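Local atomic coordinates of aerobactin synthase IucC (Klebsiella pneumoniae, PDB entry 6CN7), a protein that probably completes aerobactin biosynthesis by ATP-dependent attachment of a second N6-acetyl-N6-hydroxylysine to citryl-N6-acetyl-N6-hydroxylysine, yielding a siderophore for iron uptake. Residues A475-Q483 / L532-I541; H412-A420 / D454-L462. The protein carries 5 engineered substitutions. All coordinates share one frame; numbering follows the deposited sequence.

Interaction 1. Residues A475-Q483 / L532-I541; sequences ADYLIHDLQ and LFSLFKPQII
The carbonyl oxygen of Ala475 takes two backbone bonds in the first turn of the helix, from Leu478 N at 2.8 Å and Ile479 N at 3.1 Å. The methyl of the same residue meets the other segment, Ala475 CB lying 3.6 Å from Phe533 CE1 and also against Leu532. One turn on, with CG1 anti to the carbonyl carbon (chi1 -71°) and chi2 turned to -64°, Ile479 puts CD1 at the edge of the Phe533 ring, 3.6 Å from Phe533 CB. Gln483 extends past Leu535 in the opposite direction, and its amide lies against Ile540, with Gln483 OE1 3.6 Å from Ile540 CG2. Beside it the His480 ring turns an edge to Ile541, bringing His480 CE1 to 3.0 Å from Ile541 O; His480 ND1 is hydrogen-bonded to Thr484. Along 532-541, Ser534 OG accepts from Phe536 N in an ST turn. The segment thus leaves helix 527-532, runs past the start of helix 475-499 and ends as strand 539-541, which pairs with strand 568-570, while Phe533 and Leu478 reach Val452 of strand 449-452 and Phe533 also touches helix 395-417.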
loop_
_atom_site.group_PDB
_atom_site.type_symbol
_atom_site.label_atom_id
_atom_site.label_comp_id
_atom_site.label_asym_id
_atom_site.label_seq_id
_atom_site.Cartn_x
_atom_site.Cartn_y
_atom_site.Cartn_z
ATOM N N ALA A 475 -41.748 14.924 1.939
ATOM C CA ALA A 475 -41.272 16.300 1.834
ATOM C C ALA A 475 -40.311 16.647 2.966
ATOM O O ALA A 475 -39.233 17.205 2.733
ATOM C CB ALA A 475 -42.460 17.261 1.826
ATOM N N ASP A 476 -40.687 16.319 4.206
ATOM C CA ASP A 476 -39.848 16.665 5.351
ATOM C C ASP A 476 -38.460 16.045 5.245
ATOM O O ASP A 476 -37.498 16.591 5.793
ATOM C CB ASP A 476 -40.526 16.231 6.651
ATOM C CG ASP A 476 -41.625 17.185 7.081
ATOM O OD1 ASP A 476 -42.056 18.013 6.249
ATOM O OD2 ASP A 476 -42.054 17.115 8.253
ATOM N N TYR A 477 -38.334 14.907 4.558
ATOM C CA TYR A 477 -37.011 14.343 4.305
ATOM C C TYR A 477 -36.183 15.261 3.411
ATOM O O TYR A 477 -34.970 15.402 3.606
ATOM C CB TYR A 477 -37.132 12.964 3.652
ATOM C CG TYR A 477 -37.055 11.777 4.589
ATOM C CD1 TYR A 477 -35.900 11.507 5.312
ATOM C CD2 TYR A 477 -38.128 10.902 4.719
ATOM C CE1 TYR A 477 -35.826 10.411 6.158
ATOM C CE2 TYR A 477 -38.059 9.804 5.554
ATOM C CZ TYR A 477 -36.908 9.564 6.275
ATOM O OH TYR A 477 -36.843 8.473 7.111
ATOM N N LEU A 478 -36.822 15.895 2.425
ATOM C CA LEU A 478 -36.082 16.595 1.382
ATOM C C LEU A 478 -35.700 18.013 1.779
ATOM O O LEU A 478 -34.716 18.546 1.258
ATOM C CB LEU A 478 -36.903 16.622 0.092
ATOM C CG LEU A 478 -37.186 15.255 -0.539
ATOM C CD1 LEU A 478 -38.053 15.417 -1.773
ATOM C CD2 LEU A 478 -35.892 14.529 -0.888
ATOM N N ILE A 479 -36.454 18.646 2.680
ATOM C CA ILE A 479 -36.081 19.982 3.138
ATOM C C ILE A 479 -34.657 19.983 3.674
ATOM O O ILE A 479 -33.883 20.913 3.422
ATOM C CB ILE A 479 -37.084 20.479 4.199
ATOM C CG1 ILE A 479 -38.428 20.810 3.548
ATOM C CG2 ILE A 479 -36.543 21.707 4.942
ATOM C CD1 ILE A 479 -38.370 21.950 2.545
ATOM N N HIS A 480 -34.286 18.938 4.418
ATOM C CA HIS A 480 -32.974 18.919 5.060
ATOM C C HIS A 480 -31.853 18.983 4.031
ATOM O O HIS A 480 -30.822 19.624 4.265
ATOM C CB HIS A 480 -32.841 17.676 5.935
ATOM C CG HIS A 480 -33.762 17.679 7.114
ATOM N ND1 HIS A 480 -33.509 18.411 8.253
ATOM C CD2 HIS A 480 -34.945 17.055 7.323
ATOM C CE1 HIS A 480 -34.490 18.232 9.116
ATOM N NE2 HIS A 480 -35.376 17.413 8.576
ATOM N N ASP A 481 -32.030 18.320 2.885
ATOM C CA ASP A 481 -31.051 18.434 1.809
ATOM C C ASP A 481 -30.747 19.893 1.494
ATOM O O ASP A 481 -29.660 20.209 0.996
ATOM C CB ASP A 481 -31.555 17.714 0.550
ATOM C CG ASP A 481 -30.795 16.424 0.262
ATOM O OD1 ASP A 481 -29.894 16.067 1.049
ATOM O OD2 ASP A 481 -31.100 15.765 -0.758
ATOM N N LEU A 482 -31.687 20.791 1.779
ATOM C CA LEU A 482 -31.501 22.221 1.566
ATOM C C LEU A 482 -31.305 23.001 2.855
ATOM O O LEU A 482 -30.494 23.929 2.885
ATOM C CB LEU A 482 -32.701 22.799 0.804
ATOM C CG LEU A 482 -32.581 24.265 0.377
ATOM C CD1 LEU A 482 -31.340 24.494 -0.479
ATOM C CD2 LEU A 482 -33.828 24.702 -0.375
ATOM N N GLN A 483 -32.031 22.661 3.923
ATOM C CA GLN A 483 -31.808 23.312 5.211
ATOM C C GLN A 483 -30.495 22.852 5.826
ATOM O O GLN A 483 -29.562 23.642 6.008
ATOM C CB GLN A 483 -32.966 23.014 6.164
ATOM C CG GLN A 483 -34.151 23.940 6.021
ATOM C CD GLN A 483 -35.207 23.683 7.075
ATOM O OE1 GLN A 483 -35.285 22.593 7.638
ATOM N NE2 GLN A 483 -36.023 24.693 7.355
ATOM N N LEU A 532 -45.819 22.817 1.297
ATOM C CA LEU A 532 -45.289 21.465 1.430
ATOM C C LEU A 532 -43.787 21.472 1.681
ATOM O O LEU A 532 -43.267 20.555 2.326
ATOM C CB LEU A 532 -45.619 20.664 0.170
ATOM C CG LEU A 532 -45.255 19.179 0.164
ATOM C CD1 LEU A 532 -46.064 18.413 1.197
ATOM C CD2 LEU A 532 -45.473 18.602 -1.224
ATOM N N PHE A 533 -43.078 22.488 1.184
ATOM C CA PHE A 533 -41.639 22.604 1.400
ATOM C C PHE A 533 -41.296 23.926 2.076
ATOM O O PHE A 533 -40.543 24.732 1.518
ATOM C CB PHE A 533 -40.880 22.510 0.072
ATOM C CG PHE A 533 -41.039 21.198 -0.637
ATOM C CD1 PHE A 533 -40.482 20.041 -0.119
ATOM C CD2 PHE A 533 -41.722 21.129 -1.839
ATOM C CE1 PHE A 533 -40.620 18.833 -0.779
ATOM C CE2 PHE A 533 -41.863 19.927 -2.504
ATOM C CZ PHE A 533 -41.312 18.777 -1.975
ATOM N N SER A 534 -41.830 24.163 3.272
ATOM C CA SER A 534 -41.699 25.469 3.907
ATOM C C SER A 534 -40.332 25.622 4.557
ATOM O O SER A 534 -39.891 24.753 5.318
ATOM C CB SER A 534 -42.797 25.670 4.947
ATOM O OG SER A 534 -42.549 26.835 5.716
ATOM N N LEU A 535 -39.664 26.734 4.257
ATOM C CA LEU A 535 -38.395 27.086 4.877
ATOM C C LEU A 535 -38.564 28.082 6.015
ATOM O O LEU A 535 -37.563 28.586 6.534
ATOM C CB LEU A 535 -37.440 27.661 3.829
ATOM C CG LEU A 535 -37.073 26.736 2.668
ATOM C CD1 LEU A 535 -36.346 27.518 1.586
ATOM C CD2 LEU A 535 -36.220 25.575 3.160
ATOM N N PHE A 536 -39.802 28.373 6.420
ATOM C CA PHE A 536 -40.074 29.392 7.427
ATOM C C PHE A 536 -40.828 28.837 8.631
ATOM O O PHE A 536 -41.435 29.606 9.383
ATOM C CB PHE A 536 -40.848 30.552 6.800
ATOM C CG PHE A 536 -40.075 31.286 5.743
ATOM C CD1 PHE A 536 -40.113 30.870 4.422
ATOM C CD2 PHE A 536 -39.298 32.383 6.072
ATOM C CE1 PHE A 536 -39.398 31.541 3.451
ATOM C CE2 PHE A 536 -38.582 33.056 5.106
ATOM C CZ PHE A 536 -38.631 32.636 3.793
ATOM N N LYS A 537 -40.809 27.521 8.832
ATOM C CA LYS A 537 -41.324 26.967 10.071
ATOM C C LYS A 537 -40.448 27.438 11.232
ATOM O O LYS A 537 -39.231 27.580 11.081
ATOM C CB LYS A 537 -41.352 25.439 10.014
ATOM C CG LYS A 537 -42.437 24.854 9.109
ATOM C CD LYS A 537 -42.447 23.326 9.178
ATOM C CE LYS A 537 -43.598 22.710 8.386
ATOM N NZ LYS A 537 -43.266 22.487 6.949
ATOM N N PRO A 538 -41.035 27.694 12.404
ATOM C CA PRO A 538 -40.242 28.270 13.503
ATOM C C PRO A 538 -39.098 27.393 13.969
ATOM O O PRO A 538 -38.141 27.915 14.555
ATOM C CB PRO A 538 -41.279 28.480 14.619
ATOM C CG PRO A 538 -42.411 27.590 14.277
ATOM C CD PRO A 538 -42.442 27.493 12.786
ATOM N N GLN A 539 -39.155 26.086 13.734
ATOM C CA GLN A 539 -38.105 25.174 14.156
ATOM C C GLN A 539 -37.552 24.408 12.961
ATOM O O GLN A 539 -38.189 24.302 11.910
ATOM C CB GLN A 539 -38.615 24.180 15.209
ATOM C CG GLN A 539 -38.957 24.803 16.557
ATOM C CD GLN A 539 -40.423 25.178 16.688
ATOM O OE1 GLN A 539 -41.234 24.885 15.810
ATOM N NE2 GLN A 539 -40.769 25.825 17.796
ATOM N N ILE A 540 -36.344 23.881 13.140
ATOM C CA ILE A 540 -35.725 22.958 12.196
ATOM C C ILE A 540 -35.523 21.632 12.915
ATOM O O ILE A 540 -35.065 21.607 14.063
ATOM C CB ILE A 540 -34.389 23.504 11.656
ATOM C CG1 ILE A 540 -34.633 24.754 10.804
ATOM C CG2 ILE A 540 -33.659 22.438 10.833
ATOM C CD1 ILE A 540 -33.368 25.496 10.420
ATOM N N ILE A 541 -35.872 20.538 12.246
ATOM C CA ILE A 541 -35.709 19.207 12.819
ATOM C C ILE A 541 -34.237 18.824 12.781
ATOM O O ILE A 541 -33.521 19.130 11.819
ATOM C CB ILE A 541 -36.583 18.187 12.066
ATOM C CG1 ILE A 541 -38.063 18.564 12.203
ATOM C CG2 ILE A 541 -36.334 16.772 12.589
ATOM C CD1 ILE A 541 -39.003 17.732 11.348
#

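Interaction 2. Residues H412-A420 / D454-L462; sequences HLLCRYGVA and DAFPEMDSL
Tyr417 and Glu458 bring their CA atoms to 5.3 Å where helix 395-417 ends, Gly418 (phi 61°) turns the chain into strand 419-421, and the short 3-10 segment 457-459 lies alongside that turn. The edge of the Phe456 ring lies so close to the Gly418 backbone, with Phe456 CD2 3.4 Å from Gly418 N, that a side chain at this position would collide with it. The same ring makes a cation-pi contact with Arg529. Glu458 crosses Tyr417 at about a right angle, its CB 3.5 Å from Tyr417 CD1. Bent at chi2 (88°), Glu458 folds its carboxylate back toward the helix end, placing Glu458 OE1 3.3 Å from Arg416 O. Both are acceptors, and Arg529 reconciles them: it bonds to the carbonyls of Cys415 and Arg416 and forms a salt bridge with Glu458 OE1, so its positive charge probably offsets the crowding of oxygens there. Arg416 NE stays 4.4 Å from Glu458 OE2, beyond a salt bridge, with the guanidinium and carboxylate planes 78° apart. Its salt bridge goes instead to Asp311, whose OD2 also bonds to Tyr417 OH and His412 NE2. Arg416 CG sits over the centre of one face of the Tyr417 ring, a CH-pi type of packing, and both side chains run on to that aspartate. On the far end of the 3-10 turn, Met459 lays its CG 3.1 Å from Tyr417 O, and its sulfur lies 3.5 Å from Tyr417 O. The 3-10 segment runs directly into a type I turn from Met459 to Leu462. The arrangement is a helix C-terminus ended by a positive-phi glycine leading straight into an edge strand, with an arginine bonded to two carbonyls of its last turn, inside the FhuF-like region of this IucA/IucC-family synthetase.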
loop_
_atom_site.group_PDB
_atom_site.type_symbol
_atom_site.label_atom_id
_atom_site.label_comp_id
_atom_site.label_asym_id
_atom_site.label_seq_id
_atom_site.Cartn_x
_atom_site.Cartn_y
_atom_site.Cartn_z
ATOM N N HIS A 412 -36.447 26.170 -6.330
ATOM C CA HIS A 412 -37.428 26.045 -7.403
ATOM C C HIS A 412 -37.436 24.632 -7.972
ATOM O O HIS A 412 -38.501 24.041 -8.183
ATOM C CB HIS A 412 -37.130 27.069 -8.500
ATOM C CG HIS A 412 -38.029 26.961 -9.692
ATOM N ND1 HIS A 412 -39.371 27.267 -9.646
ATOM C CD2 HIS A 412 -37.774 26.586 -10.969
ATOM C CE1 HIS A 412 -39.905 27.084 -10.839
ATOM N NE2 HIS A 412 -38.958 26.670 -11.659
ATOM N N LEU A 413 -36.251 24.074 -8.235
ATOM C CA LEU A 413 -36.170 22.693 -8.695
ATOM C C LEU A 413 -36.928 21.760 -7.758
ATOM O O LEU A 413 -37.645 20.858 -8.209
ATOM C CB LEU A 413 -34.703 22.269 -8.804
ATOM C CG LEU A 413 -34.423 20.855 -9.327
ATOM C CD1 LEU A 413 -34.950 20.680 -10.742
ATOM C CD2 LEU A 413 -32.934 20.557 -9.274
ATOM N N LEU A 414 -36.800 21.977 -6.446
ATOM C CA LEU A 414 -37.458 21.107 -5.475
ATOM C C LEU A 414 -38.972 21.284 -5.502
ATOM O O LEU A 414 -39.719 20.304 -5.612
ATOM C CB LEU A 414 -36.913 21.388 -4.074
ATOM C CG LEU A 414 -37.656 20.723 -2.908
ATOM C CD1 LEU A 414 -37.629 19.210 -3.044
ATOM C CD2 LEU A 414 -37.065 21.154 -1.576
ATOM N N CYS A 415 -39.446 22.527 -5.397
ATOM C CA CYS A 415 -40.878 22.755 -5.221
ATOM C C CYS A 415 -41.671 22.456 -6.484
ATOM O O CYS A 415 -42.836 22.052 -6.395
ATOM C CB CYS A 415 -41.123 24.193 -4.773
ATOM S SG CYS A 415 -40.355 24.588 -3.195
ATOM N N ARG A 416 -41.073 22.649 -7.659
ATOM C CA ARG A 416 -41.782 22.429 -8.916
ATOM C C ARG A 416 -41.651 20.995 -9.412
ATOM O O ARG A 416 -42.634 20.416 -9.887
ATOM C CB ARG A 416 -41.264 23.395 -9.982
ATOM C CG ARG A 416 -41.798 23.144 -11.402
ATOM C CD ARG A 416 -42.725 24.252 -11.842
ATOM N NE ARG A 416 -43.152 24.109 -13.235
ATOM C CZ ARG A 416 -42.735 24.869 -14.243
ATOM N NH1 ARG A 416 -41.872 25.859 -14.043
ATOM N NH2 ARG A 416 -43.194 24.647 -15.469
ATOM N N TYR A 417 -40.460 20.410 -9.308
ATOM C CA TYR A 417 -40.190 19.097 -9.875
ATOM C C TYR A 417 -39.979 18.019 -8.821
ATOM O O TYR A 417 -39.730 16.865 -9.180
ATOM C CB TYR A 417 -38.964 19.174 -10.790
ATOM C CG TYR A 417 -39.105 20.187 -11.902
ATOM C CD1 TYR A 417 -39.892 19.918 -13.012
ATOM C CD2 TYR A 417 -38.455 21.411 -11.841
ATOM C CE1 TYR A 417 -40.032 20.840 -14.031
ATOM C CE2 TYR A 417 -38.583 22.339 -12.857
ATOM C CZ TYR A 417 -39.374 22.047 -13.948
ATOM O OH TYR A 417 -39.510 22.965 -14.961
ATOM N N GLY A 418 -40.069 18.356 -7.538
ATOM C CA GLY A 418 -39.887 17.361 -6.495
ATOM C C GLY A 418 -38.519 16.715 -6.502
ATOM O O GLY A 418 -38.389 15.548 -6.119
ATOM N N VAL A 419 -37.491 17.446 -6.926
ATOM C CA VAL A 419 -36.136 16.923 -7.063
ATOM C C VAL A 419 -35.236 17.658 -6.083
ATOM O O VAL A 419 -35.263 18.891 -6.016
ATOM C CB VAL A 419 -35.612 17.082 -8.504
ATOM C CG1 VAL A 419 -34.165 16.614 -8.608
ATOM C CG2 VAL A 419 -36.493 16.317 -9.481
ATOM N N ALA A 420 -34.435 16.904 -5.331
ATOM C CA ALA A 420 -33.497 17.468 -4.371
ATOM C C ALA A 420 -32.069 17.160 -4.795
ATOM O O ALA A 420 -31.774 16.055 -5.259
ATOM C CB ALA A 420 -33.750 16.922 -2.963
ATOM N N ASP A 454 -44.449 12.123 -3.134
ATOM C CA ASP A 454 -45.634 12.596 -3.837
ATOM C C ASP A 454 -45.424 12.505 -5.345
ATOM O O ASP A 454 -44.302 12.606 -5.845
ATOM C CB ASP A 454 -45.949 14.038 -3.436
ATOM C CG ASP A 454 -46.189 14.191 -1.950
ATOM O OD1 ASP A 454 -46.086 13.180 -1.224
ATOM O OD2 ASP A 454 -46.482 15.320 -1.507
ATOM N N ALA A 455 -46.522 12.315 -6.070
ATOM C CA ALA A 455 -46.487 12.189 -7.525
ATOM C C ALA A 455 -46.773 13.558 -8.130
ATOM O O ALA A 455 -47.928 13.983 -8.220
ATOM C CB ALA A 455 -47.490 11.147 -8.003
ATOM N N PHE A 456 -45.711 14.251 -8.541
ATOM C CA PHE A 456 -45.848 15.537 -9.213
ATOM C C PHE A 456 -45.993 15.319 -10.715
ATOM O O PHE A 456 -45.229 14.537 -11.293
ATOM C CB PHE A 456 -44.638 16.426 -8.949
ATOM C CG PHE A 456 -44.521 16.909 -7.523
ATOM C CD1 PHE A 456 -45.508 16.641 -6.587
ATOM C CD2 PHE A 456 -43.413 17.646 -7.126
ATOM C CE1 PHE A 456 -45.391 17.093 -5.285
ATOM C CE2 PHE A 456 -43.292 18.101 -5.826
ATOM C CZ PHE A 456 -44.283 17.824 -4.905
ATOM N N PRO A 457 -46.947 15.975 -11.383
ATOM C CA PRO A 457 -47.002 15.860 -12.850
ATOM C C PRO A 457 -45.691 16.234 -13.516
ATOM O O PRO A 457 -45.294 15.605 -14.506
ATOM C CB PRO A 457 -48.128 16.828 -13.236
ATOM C CG PRO A 457 -48.963 16.962 -12.015
ATOM C CD PRO A 457 -48.025 16.830 -10.855
ATOM N N GLU A 458 -44.997 17.241 -12.983
ATOM C CA GLU A 458 -43.735 17.686 -13.557
ATOM C C GLU A 458 -42.652 16.618 -13.488
ATOM O O GLU A 458 -41.583 16.807 -14.080
ATOM C CB GLU A 458 -43.256 18.954 -12.843
ATOM C CG GLU A 458 -44.244 20.114 -12.884
ATOM C CD GLU A 458 -45.246 20.085 -11.741
ATOM O OE1 GLU A 458 -45.346 19.041 -11.062
ATOM O OE2 GLU A 458 -45.932 21.107 -11.519
ATOM N N MET A 459 -42.896 15.508 -12.791
ATOM C CA MET A 459 -41.934 14.418 -12.690
ATOM C C MET A 459 -42.204 13.284 -13.669
ATOM O O MET A 459 -41.387 12.362 -13.759
ATOM C CB MET A 459 -41.928 13.849 -11.268
ATOM C CG MET A 459 -40.736 14.268 -10.448
ATOM S SD MET A 459 -40.723 13.502 -8.816
ATOM C CE MET A 459 -40.332 11.819 -9.272
ATOM N N ASP A 460 -43.324 13.320 -14.394
ATOM C CA ASP A 460 -43.638 12.240 -15.322
ATOM C C ASP A 460 -42.589 12.104 -16.420
ATOM O O ASP A 460 -42.449 11.021 -16.997
ATOM C CB ASP A 460 -45.018 12.465 -15.939
ATOM C CG ASP A 460 -46.139 12.304 -14.930
ATOM O OD1 ASP A 460 -45.851 11.931 -13.772
ATOM O OD2 ASP A 460 -47.308 12.551 -15.294
ATOM N N SER A 461 -41.851 13.174 -16.717
ATOM C CA SER A 461 -40.844 13.143 -17.770
ATOM C C SER A 461 -39.597 12.361 -17.378
ATOM O O SER A 461 -38.755 12.098 -18.245
ATOM C CB SER A 461 -40.448 14.572 -18.147
ATOM O OG SER A 461 -41.585 15.340 -18.504
ATOM N N LEU A 462 -39.457 11.990 -16.112
ATOM C CA LEU A 462 -38.237 11.345 -15.641
ATOM C C LEU A 462 -38.200 9.891 -16.108
ATOM O O LEU A 462 -39.184 9.167 -15.930
ATOM C CB LEU A 462 -38.167 11.416 -14.117
ATOM C CG LEU A 462 -36.889 10.929 -13.431
ATOM C CD1 LEU A 462 -35.691 11.768 -13.843
ATOM C CD2 LEU A 462 -37.064 10.965 -11.922
#

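Overall arrangement
From the N terminus, helix 395-417 comes first and runs into strand 419-421. Interaction 2 then closes a loop of 33 intervening residues, rich in strand and without helix, by bringing 454-462 back to the helix end. The chain continues through strand 472-473 into helix 475-499, where interaction 1 opens, and closes 48 mostly helical residues later at 532-541. The two loops are in series and neither nest nor cross, yet their centres lie about 16 Å apart and they touch: Leu414 packs on Phe533, Ala420 on Leu478 and Asp481, and Asp454 on Leu532. Together they tie the small sheet of 419-421, 449-452 and 472-473 to the helices beside it and to strand 539-541.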